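Local coordinates for protein ArCE4A (Arthrobacter sp. AW19M34-1, PDB 5LFZ) that probably removes acetyl groups from N-acetylated polysaccharides such as chitin or its oligomers, as a metal-dependent carbohydrate esterase of family 4, at residues Val114-His126 with Arg132-Asp144. Sequence-based numbering, arbitrary orientation.
Sequences VKPQILRPPYGAH and RLIPYPLVLWDVD
Arg120 grips the backbone of the opposing segment twice: its NE donates to Val139 O at 3.0 Å, and its NH2 to Leu140 O at 2.8 Å. Both acceptors lie at the guanidinium edge, but the NH2 bond is bent, with an N-H...O angle of 145° and the donor above the carbonyl plane. The bend at chi3 (-78°) turns the guanidinium back toward these carbonyls. NH1 is engaged elsewhere, in a salt bridge with Asp32 and a hydrogen bond to Thr30. Trp141 meets the same group with its benzo edge, CE3 lying over one guanidinium face at 3.7 Å from NE; with the planes 84° apart, this is an edge-on approach, not a stack.

The backbones join through a single parallel bridge, in which Leu119 N donates to Pro137 O at 3.1 Å and Leu119 O accepts from Val139 N at 2.8 Å.

Packing continues from both ends. Trp141 CH2 comes within 3.6 Å of Gly124 CA, and Leu140 CD1 reaches Gly124 CA and the Pro121 ring. At the far end, the peptide carbonyl of Pro116 lies over one face of the Tyr136 ring, offset toward its rim, while Pro135 CG sits over the centre of the opposite face. Leu119 CB approaches that ring at its edge, 4.2 Å from CD2, and Asp105 OD2 of helix 94-112 is hydrogen-bonded to Tyr136 OH.

Chemically, the two carbonyls probably fix the guanidinium's rotation, while Asp32 pairs with it through NH1. Arg120 opens the Arg-Pro-Pro-Tyr-Gly motif of NodB-homology deacetylases; in relatives the aspartate equivalent to Asp32, preceding the metal ligand Asp33, is the catalytic base, and this arginine probably helps hold it. Arg120 O is also hydrogen-bonded to ND1 of the nickel ligand His82, linking the contact to the metal site.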
ATOM      1  N   VAL A 114      -1.150  -7.381  14.580  1.00 32.18           N
ATOM      2  CA  VAL A 114      -2.029  -6.258  14.280  1.00 27.69           C
ATOM      3  C   VAL A 114      -3.100  -6.660  13.284  1.00 28.59           C
ATOM      4  O   VAL A 114      -2.984  -7.679  12.607  1.00 31.90           O
ATOM      5  CB  VAL A 114      -1.246  -5.046  13.710  1.00 31.53           C
ATOM      6  CG1 VAL A 114      -0.127  -4.637  14.656  1.00 34.95           C
ATOM      7  CG2 VAL A 114      -0.695  -5.360  12.327  1.00 35.28           C
ATOM      8  N   LYS A 115      -4.140  -5.843  13.198  1.00 25.15           N
ATOM      9  CA  LYS A 115      -5.175  -5.998  12.194  1.00 24.82           C
ATOM     10  C   LYS A 115      -5.047  -4.847  11.204  1.00 25.48           C
ATOM     11  O   LYS A 115      -4.856  -3.704  11.618  1.00 28.54           O
ATOM     12  CB  LYS A 115      -6.561  -6.012  12.852  1.00 33.63           C
ATOM     13  CG  LYS A 115      -7.700  -6.426  11.940  1.00 39.37           C
ATOM     14  CD  LYS A 115      -9.043  -6.295  12.652  1.00 48.51           C
ATOM     15  CE  LYS A 115      -9.103  -7.164  13.904  1.00 52.38           C
ATOM     16  NZ  LYS A 115      -9.657  -8.518  13.626  1.00 53.33           N
ATOM     17  N   PRO A 116      -5.126  -5.135   9.893  1.00 28.04           N
ATOM     18  CA  PRO A 116      -5.099  -4.023   8.939  1.00 27.11           C
ATOM     19  C   PRO A 116      -6.332  -3.152   9.116  1.00 25.20           C
ATOM     20  O   PRO A 116      -7.346  -3.620   9.641  1.00 29.76           O
ATOM     21  CB  PRO A 116      -5.104  -4.722   7.577  1.00 27.24           C
ATOM     22  CG  PRO A 116      -5.820  -6.008   7.848  1.00 30.71           C
ATOM     23  CD  PRO A 116      -5.368  -6.425   9.220  1.00 25.97           C
ATOM     24  N   GLN A 117      -6.248  -1.895   8.706  1.00 27.11           N
ATOM     25  CA  GLN A 117      -7.373  -0.989   8.859  1.00 29.55           C
ATOM     26  C   GLN A 117      -7.843  -0.491   7.505  1.00 25.91           C
ATOM     27  O   GLN A 117      -8.766   0.315   7.417  1.00 26.06           O
ATOM     28  CB  GLN A 117      -6.994   0.185   9.764  1.00 38.09           C
ATOM     29  CG  GLN A 117      -6.500  -0.243  11.134  1.00 41.84           C
ATOM     30  CD  GLN A 117      -5.856   0.893  11.900  1.00 54.99           C
ATOM     31  OE1 GLN A 117      -5.477   1.912  11.320  1.00 58.82           O
ATOM     32  NE2 GLN A 117      -5.727   0.724  13.212  1.00 57.73           N
ATOM     33  N   ILE A 118      -7.191  -0.978   6.453  1.00 23.32           N
ATOM     34  CA  ILE A 118      -7.487  -0.590   5.080  1.00 23.03           C
ATOM     35  C   ILE A 118      -7.299  -1.790   4.157  1.00 21.65           C
ATOM     36  O   ILE A 118      -6.540  -2.709   4.474  1.00 23.15           O
ATOM     37  CB  ILE A 118      -6.570   0.564   4.604  1.00 22.37           C
ATOM     38  CG1 ILE A 118      -5.099   0.176   4.791  1.00 24.78           C
ATOM     39  CG2 ILE A 118      -6.870   1.842   5.373  1.00 25.35           C
ATOM     40  CD1 ILE A 118      -4.114   1.284   4.422  1.00 24.26           C
ATOM     41  N   LEU A 119      -7.982  -1.781   3.016  1.00 21.18           N
ATOM     42  CA  LEU A 119      -7.848  -2.851   2.031  1.00 21.00           C
ATOM     43  C   LEU A 119      -7.781  -2.240   0.641  1.00 21.53           C
ATOM     44  O   LEU A 119      -8.494  -1.286   0.345  1.00 23.32           O
ATOM     45  CB  LEU A 119      -9.019  -3.843   2.129  1.00 23.09           C
ATOM     46  CG  LEU A 119      -9.037  -5.057   1.182  1.00 22.86           C
ATOM     47  CD1 LEU A 119      -9.687  -6.259   1.866  1.00 24.44           C
ATOM     48  CD2 LEU A 119      -9.738  -4.758  -0.142  1.00 26.99           C
ATOM     49  N   ARG A 120      -6.918  -2.791  -0.204  1.00 23.78           N
ATOM     50  CA  ARG A 120      -6.844  -2.386  -1.606  1.00 23.48           C
ATOM     51  C   ARG A 120      -7.278  -3.568  -2.459  1.00 20.44           C
ATOM     52  O   ARG A 120      -6.718  -4.656  -2.341  1.00 25.26           O
ATOM     53  CB  ARG A 120      -5.435  -1.936  -1.976  1.00 24.40           C
ATOM     54  CG  ARG A 120      -5.265  -1.656  -3.452  1.00 19.80           C
ATOM     55  CD  ARG A 120      -3.918  -1.030  -3.733  1.00 23.57           C
ATOM     56  NE  ARG A 120      -3.869   0.390  -3.396  1.00 22.79           N
ATOM     57  CZ  ARG A 120      -2.732   1.066  -3.255  1.00 21.87           C
ATOM     58  NH1 ARG A 120      -1.577   0.428  -3.406  1.00 21.26           N
ATOM     59  NH2 ARG A 120      -2.740   2.363  -2.960  1.00 23.86           N
ATOM     60  N   PRO A 121      -8.307  -3.378  -3.287  1.00 23.32           N
ATOM     61  CA  PRO A 121      -8.787  -4.510  -4.082  1.00 25.25           C
ATOM     62  C   PRO A 121      -7.847  -4.790  -5.248  1.00 23.64           C
ATOM     63  O   PRO A 121      -7.419  -3.849  -5.912  1.00 30.30           O
ATOM     64  CB  PRO A 121     -10.155  -4.036  -4.575  1.00 30.44           C
ATOM     65  CG  PRO A 121     -10.024  -2.549  -4.651  1.00 29.33           C
ATOM     66  CD  PRO A 121      -9.103  -2.159  -3.509  1.00 26.62           C
ATOM     67  N   PRO A 122      -7.518  -6.069  -5.478  1.00 26.39           N
ATOM     68  CA  PRO A 122      -6.684  -6.456  -6.625  1.00 26.41           C
ATOM     69  C   PRO A 122      -7.182  -5.863  -7.938  1.00 30.38           C
ATOM     70  O   PRO A 122      -8.387  -5.858  -8.193  1.00 33.07           O
ATOM     71  CB  PRO A 122      -6.800  -7.980  -6.631  1.00 27.90           C
ATOM     72  CG  PRO A 122      -6.964  -8.323  -5.190  1.00 27.37           C
ATOM     73  CD  PRO A 122      -7.825  -7.220  -4.615  1.00 28.18           C
ATOM     74  N   TYR A 123      -6.250  -5.344  -8.737  1.00 31.12           N
ATOM     75  CA  TYR A 123      -6.540  -4.764 -10.050  1.00 32.40           C
ATOM     76  C   TYR A 123      -7.417  -3.519  -9.950  1.00 31.15           C
ATOM     77  O   TYR A 123      -7.869  -2.995 -10.966  1.00 35.70           O
ATOM     78  CB  TYR A 123      -7.200  -5.804 -10.970  1.00 33.79           C
ATOM     79  CG  TYR A 123      -6.501  -7.146 -10.930  1.00 35.21           C
ATOM     80  CD1 TYR A 123      -5.279  -7.333 -11.562  1.00 33.36           C
ATOM     81  CD2 TYR A 123      -7.056  -8.220 -10.248  1.00 32.28           C
ATOM     82  CE1 TYR A 123      -4.629  -8.555 -11.517  1.00 34.47           C
ATOM     83  CE2 TYR A 123      -6.414  -9.445 -10.196  1.00 33.59           C
ATOM     84  CZ  TYR A 123      -5.203  -9.608 -10.831  1.00 37.56           C
ATOM     85  OH  TYR A 123      -4.566 -10.830 -10.779  1.00 41.02           O
ATOM     86  N   GLY A 124      -7.642  -3.044  -8.728  1.00 28.39           N
ATOM     87  CA  GLY A 124      -8.502  -1.896  -8.494  1.00 30.83           C
ATOM     88  C   GLY A 124      -9.977  -2.202  -8.693  1.00 35.17           C
ATOM     89  O   GLY A 124     -10.814  -1.300  -8.696  1.00 34.84           O
ATOM     90  N   ALA A 125     -10.295  -3.481  -8.859  1.00 37.23           N
ATOM     91  CA  ALA A 125     -11.646  -3.895  -9.208  1.00 35.99           C
ATOM     92  C   ALA A 125     -12.525  -3.978  -7.972  1.00 31.61           C
ATOM     93  O   ALA A 125     -12.200  -4.686  -7.021  1.00 32.15           O
ATOM     94  CB  ALA A 125     -11.618  -5.231  -9.928  1.00 33.85           C
ATOM     95  N   HIS A 126     -13.639  -3.253  -7.998  1.00 31.07           N
ATOM     96  CA  HIS A 126     -14.575  -3.239  -6.880  1.00 29.39           C
ATOM     97  C   HIS A 126     -15.944  -2.756  -7.351  1.00 31.98           C
ATOM     98  O   HIS A 126     -16.122  -2.403  -8.516  1.00 35.94           O
ATOM     99  CB  HIS A 126     -14.047  -2.350  -5.751  1.00 32.37           C
ATOM    100  CG  HIS A 126     -14.096  -0.888  -6.066  1.00 32.78           C
ATOM    101  ND1 HIS A 126     -15.052  -0.046  -5.540  1.00 37.15           N
ATOM    102  CD2 HIS A 126     -13.322  -0.121  -6.872  1.00 33.81           C
ATOM    103  CE1 HIS A 126     -14.859   1.178  -6.000  1.00 38.69           C
ATOM    104  NE2 HIS A 126     -13.816   1.158  -6.810  1.00 36.51           N
ATOM    105  N   ARG A 132     -19.520  -3.445   0.261  1.00 35.57           N
ATOM    106  CA  ARG A 132     -20.284  -3.437   1.505  1.00 37.69           C
ATOM    107  C   ARG A 132     -19.885  -4.594   2.426  1.00 36.93           C
ATOM    108  O   ARG A 132     -20.172  -4.574   3.625  1.00 38.73           O
ATOM    109  CB  ARG A 132     -21.780  -3.496   1.199  1.00 44.29           C
ATOM    110  CG  ARG A 132     -22.239  -4.849   0.703  1.00 47.41           C
ATOM    111  CD  ARG A 132     -23.534  -4.750  -0.073  1.00 53.34           C
ATOM    112  NE  ARG A 132     -23.987  -6.069  -0.501  1.00 62.48           N
ATOM    113  CZ  ARG A 132     -24.819  -6.825   0.204  1.00 65.38           C
ATOM    114  NH1 ARG A 132     -25.290  -6.382   1.360  1.00 66.35           N
ATOM    115  NH2 ARG A 132     -25.185  -8.018  -0.246  1.00 67.10           N
ATOM    116  N   LEU A 133     -19.215  -5.594   1.862  1.00 36.97           N
ATOM    117  CA  LEU A 133     -18.772  -6.760   2.621  1.00 37.52           C
ATOM    118  C   LEU A 133     -17.376  -6.578   3.210  1.00 41.92           C
ATOM    119  O   LEU A 133     -16.889  -7.432   3.949  1.00 48.64           O
ATOM    120  CB  LEU A 133     -18.791  -8.003   1.732  1.00 39.30           C
ATOM    121  CG  LEU A 133     -20.145  -8.383   1.138  1.00 46.29           C
ATOM    122  CD1 LEU A 133     -20.018  -9.645   0.297  1.00 48.66           C
ATOM    123  CD2 LEU A 133     -21.166  -8.564   2.255  1.00 46.38           C
ATOM    124  N   ILE A 134     -16.732  -5.467   2.881  1.00 37.49           N
ATOM    125  CA  ILE A 134     -15.361  -5.235   3.320  1.00 32.14           C
ATOM    126  C   ILE A 134     -15.343  -4.277   4.504  1.00 30.90           C
ATOM    127  O   ILE A 134     -15.819  -3.146   4.405  1.00 33.02           O
ATOM    128  CB  ILE A 134     -14.506  -4.695   2.165  1.00 30.57           C
ATOM    129  CG1 ILE A 134     -14.383  -5.767   1.078  1.00 34.16           C
ATOM    130  CG2 ILE A 134     -13.125  -4.280   2.651  1.00 31.58           C
ATOM    131  CD1 ILE A 134     -14.034  -5.225  -0.266  1.00 45.30           C
ATOM    132  N   PRO A 135     -14.786  -4.732   5.636  1.00 30.42           N
ATOM    133  CA  PRO A 135     -14.877  -4.020   6.914  1.00 33.04           C
ATOM    134  C   PRO A 135     -13.886  -2.864   7.043  1.00 34.25           C
ATOM    135  O   PRO A 135     -13.727  -2.319   8.135  1.00 30.10           O
ATOM    136  CB  PRO A 135     -14.565  -5.117   7.932  1.00 34.87           C
ATOM    137  CG  PRO A 135     -13.604  -6.002   7.219  1.00 32.44           C
ATOM    138  CD  PRO A 135     -14.005  -5.976   5.756  1.00 32.05           C
ATOM    139  N   TYR A 136     -13.237  -2.506   5.937  1.00 28.58           N
ATOM    140  CA  TYR A 136     -12.212  -1.463   5.913  1.00 30.64           C
ATOM    141  C   TYR A 136     -12.473  -0.495   4.765  1.00 25.66           C
ATOM    142  O   TYR A 136     -13.126  -0.856   3.790  1.00 28.15           O
ATOM    143  CB  TYR A 136     -10.807  -2.077   5.751  1.00 25.68           C
ATOM    144  CG  TYR A 136     -10.530  -3.262   6.649  1.00 25.09           C
ATOM    145  CD1 TYR A 136     -10.577  -3.129   8.028  1.00 31.63           C
ATOM    146  CD2 TYR A 136     -10.220  -4.512   6.120  1.00 28.64           C
ATOM    147  CE1 TYR A 136     -10.332  -4.200   8.859  1.00 38.88           C
ATOM    148  CE2 TYR A 136      -9.968  -5.599   6.952  1.00 32.71           C
ATOM    149  CZ  TYR A 136     -10.026  -5.432   8.322  1.00 33.34           C
ATOM    150  OH  TYR A 136      -9.795  -6.485   9.188  1.00 36.30           O
ATOM    151  N   PRO A 137     -11.968   0.743   4.876  1.00 26.89           N
ATOM    152  CA  PRO A 137     -11.991   1.600   3.689  1.00 23.82           C
ATOM    153  C   PRO A 137     -11.240   0.935   2.539  1.00 27.58           C
ATOM    154  O   PRO A 137     -10.232   0.268   2.776  1.00 28.99           O
ATOM    155  CB  PRO A 137     -11.268   2.870   4.149  1.00 26.80           C
ATOM    156  CG  PRO A 137     -11.387   2.858   5.653  1.00 24.66           C
ATOM    157  CD  PRO A 137     -11.349   1.412   6.032  1.00 28.24           C
ATOM    158  N   LEU A 138     -11.739   1.098   1.322  1.00 25.72           N
ATOM    159  CA  LEU A 138     -11.030   0.618   0.148  1.00 26.09           C
ATOM    160  C   LEU A 138     -10.096   1.716  -0.351  1.00 25.03           C
ATOM    161  O   LEU A 138     -10.531   2.824  -0.662  1.00 25.42           O
ATOM    162  CB  LEU A 138     -12.004   0.189  -0.956  1.00 27.44           C
ATOM    163  CG  LEU A 138     -12.774  -1.118  -0.742  1.00 30.66           C
ATOM    164  CD1 LEU A 138     -13.921  -0.949   0.249  1.00 38.39           C
ATOM    165  CD2 LEU A 138     -13.292  -1.649  -2.065  1.00 34.24           C
ATOM    166  N   VAL A 139      -8.808   1.412  -0.422  1.00 26.09           N
ATOM    167  CA  VAL A 139      -7.836   2.416  -0.816  1.00 23.20           C
ATOM    168  C   VAL A 139      -7.268   2.112  -2.197  1.00 25.80           C
ATOM    169  O   VAL A 139      -6.570   1.117  -2.389  1.00 26.18           O
ATOM    170  CB  VAL A 139      -6.693   2.521   0.209  1.00 23.81           C
ATOM    171  CG1 VAL A 139      -5.682   3.578  -0.221  1.00 25.53           C
ATOM    172  CG2 VAL A 139      -7.263   2.818   1.601  1.00 24.95           C
ATOM    173  N   LEU A 140      -7.599   2.964  -3.157  1.00 22.07           N
ATOM    174  CA  LEU A 140      -7.050   2.845  -4.504  1.00 24.75           C
ATOM    175  C   LEU A 140      -5.840   3.759  -4.619  1.00 23.35           C
ATOM    176  O   LEU A 140      -4.991   3.774  -3.729  1.00 24.41           O
ATOM    177  CB  LEU A 140      -8.104   3.178  -5.562  1.00 28.78           C
ATOM    178  CG  LEU A 140      -9.231   2.152  -5.774  1.00 37.11           C
ATOM    179  CD1 LEU A 140      -8.682   0.738  -5.885  1.00 38.00           C
ATOM    180  CD2 LEU A 140     -10.265   2.225  -4.678  1.00 44.37           C
ATOM    181  N   TRP A 141      -5.767   4.524  -5.707  1.00 23.22           N
ATOM    182  CA  TRP A 141      -4.595   5.347  -6.004  1.00 25.76           C
ATOM    183  C   TRP A 141      -4.913   6.375  -7.086  1.00 26.22           C
ATOM    184  O   TRP A 141      -5.863   6.206  -7.849  1.00 27.12           O
ATOM    185  CB  TRP A 141      -3.425   4.469  -6.469  1.00 22.04           C
ATOM    186  CG  TRP A 141      -3.750   3.692  -7.720  1.00 22.40           C
ATOM    187  CD1 TRP A 141      -3.569   4.101  -9.019  1.00 21.73           C
ATOM    188  CD2 TRP A 141      -4.324   2.386  -7.789  1.00 25.20           C
ATOM    189  NE1 TRP A 141      -3.999   3.126  -9.885  1.00 28.44           N
ATOM    190  CE2 TRP A 141      -4.468   2.061  -9.155  1.00 24.54           C
ATOM    191  CE3 TRP A 141      -4.731   1.453  -6.825  1.00 24.11           C
ATOM    192  CZ2 TRP A 141      -4.991   0.840  -9.581  1.00 28.39           C
ATOM    193  CZ3 TRP A 141      -5.254   0.246  -7.250  1.00 25.30           C
ATOM    194  CH2 TRP A 141      -5.380  -0.051  -8.614  1.00 28.84           C
ATOM    195  N   ASP A 142      -4.110   7.427  -7.178  1.00 25.46           N
ATOM    196  CA  ASP A 142      -4.295   8.373  -8.270  1.00 26.01           C
ATOM    197  C   ASP A 142      -3.067   8.403  -9.174  1.00 26.59           C
ATOM    198  O   ASP A 142      -3.126   8.924 -10.282  1.00 28.85           O
ATOM    199  CB  ASP A 142      -4.624   9.773  -7.738  1.00 26.96           C
ATOM    200  CG  ASP A 142      -3.484  10.392  -6.965  1.00 30.09           C
ATOM    201  OD1 ASP A 142      -2.749   9.648  -6.290  1.00 30.64           O
ATOM    202  OD2 ASP A 142      -3.326  11.631  -7.028  1.00 34.18           O
ATOM    203  N   VAL A 143      -1.962   7.833  -8.701  1.00 24.83           N
ATOM    204  CA  VAL A 143      -0.750   7.734  -9.510  1.00 24.98           C
ATOM    205  C   VAL A 143      -0.322   6.283  -9.668  1.00 27.39           C
ATOM    206  O   VAL A 143       0.116   5.651  -8.711  1.00 24.57           O
ATOM    207  CB  VAL A 143       0.423   8.523  -8.900  1.00 22.32           C
ATOM    208  CG1 VAL A 143       1.665   8.382  -9.779  1.00 23.64           C
ATOM    209  CG2 VAL A 143       0.047   9.983  -8.714  1.00 24.96           C
ATOM    210  N   ASP A 144      -0.463   5.763 -10.882  1.00 24.98           N
ATOM    211  CA  ASP A 144      -0.002   4.420 -11.208  1.00 23.58           C
ATOM    212  C   ASP A 144       1.375   4.508 -11.866  1.00 22.58           C
ATOM    213  O   ASP A 144       1.495   4.974 -13.000  1.00 25.36           O
ATOM    214  CB  ASP A 144      -1.001   3.726 -12.139  1.00 30.09           C
ATOM    215  CG  ASP A 144      -0.628   2.284 -12.447  1.00 32.09           C
ATOM    216  OD1 ASP A 144       0.456   1.822 -12.039  1.00 28.74           O
ATOM    217  OD2 ASP A 144      -1.430   1.610 -13.125  1.00 35.09           O
TER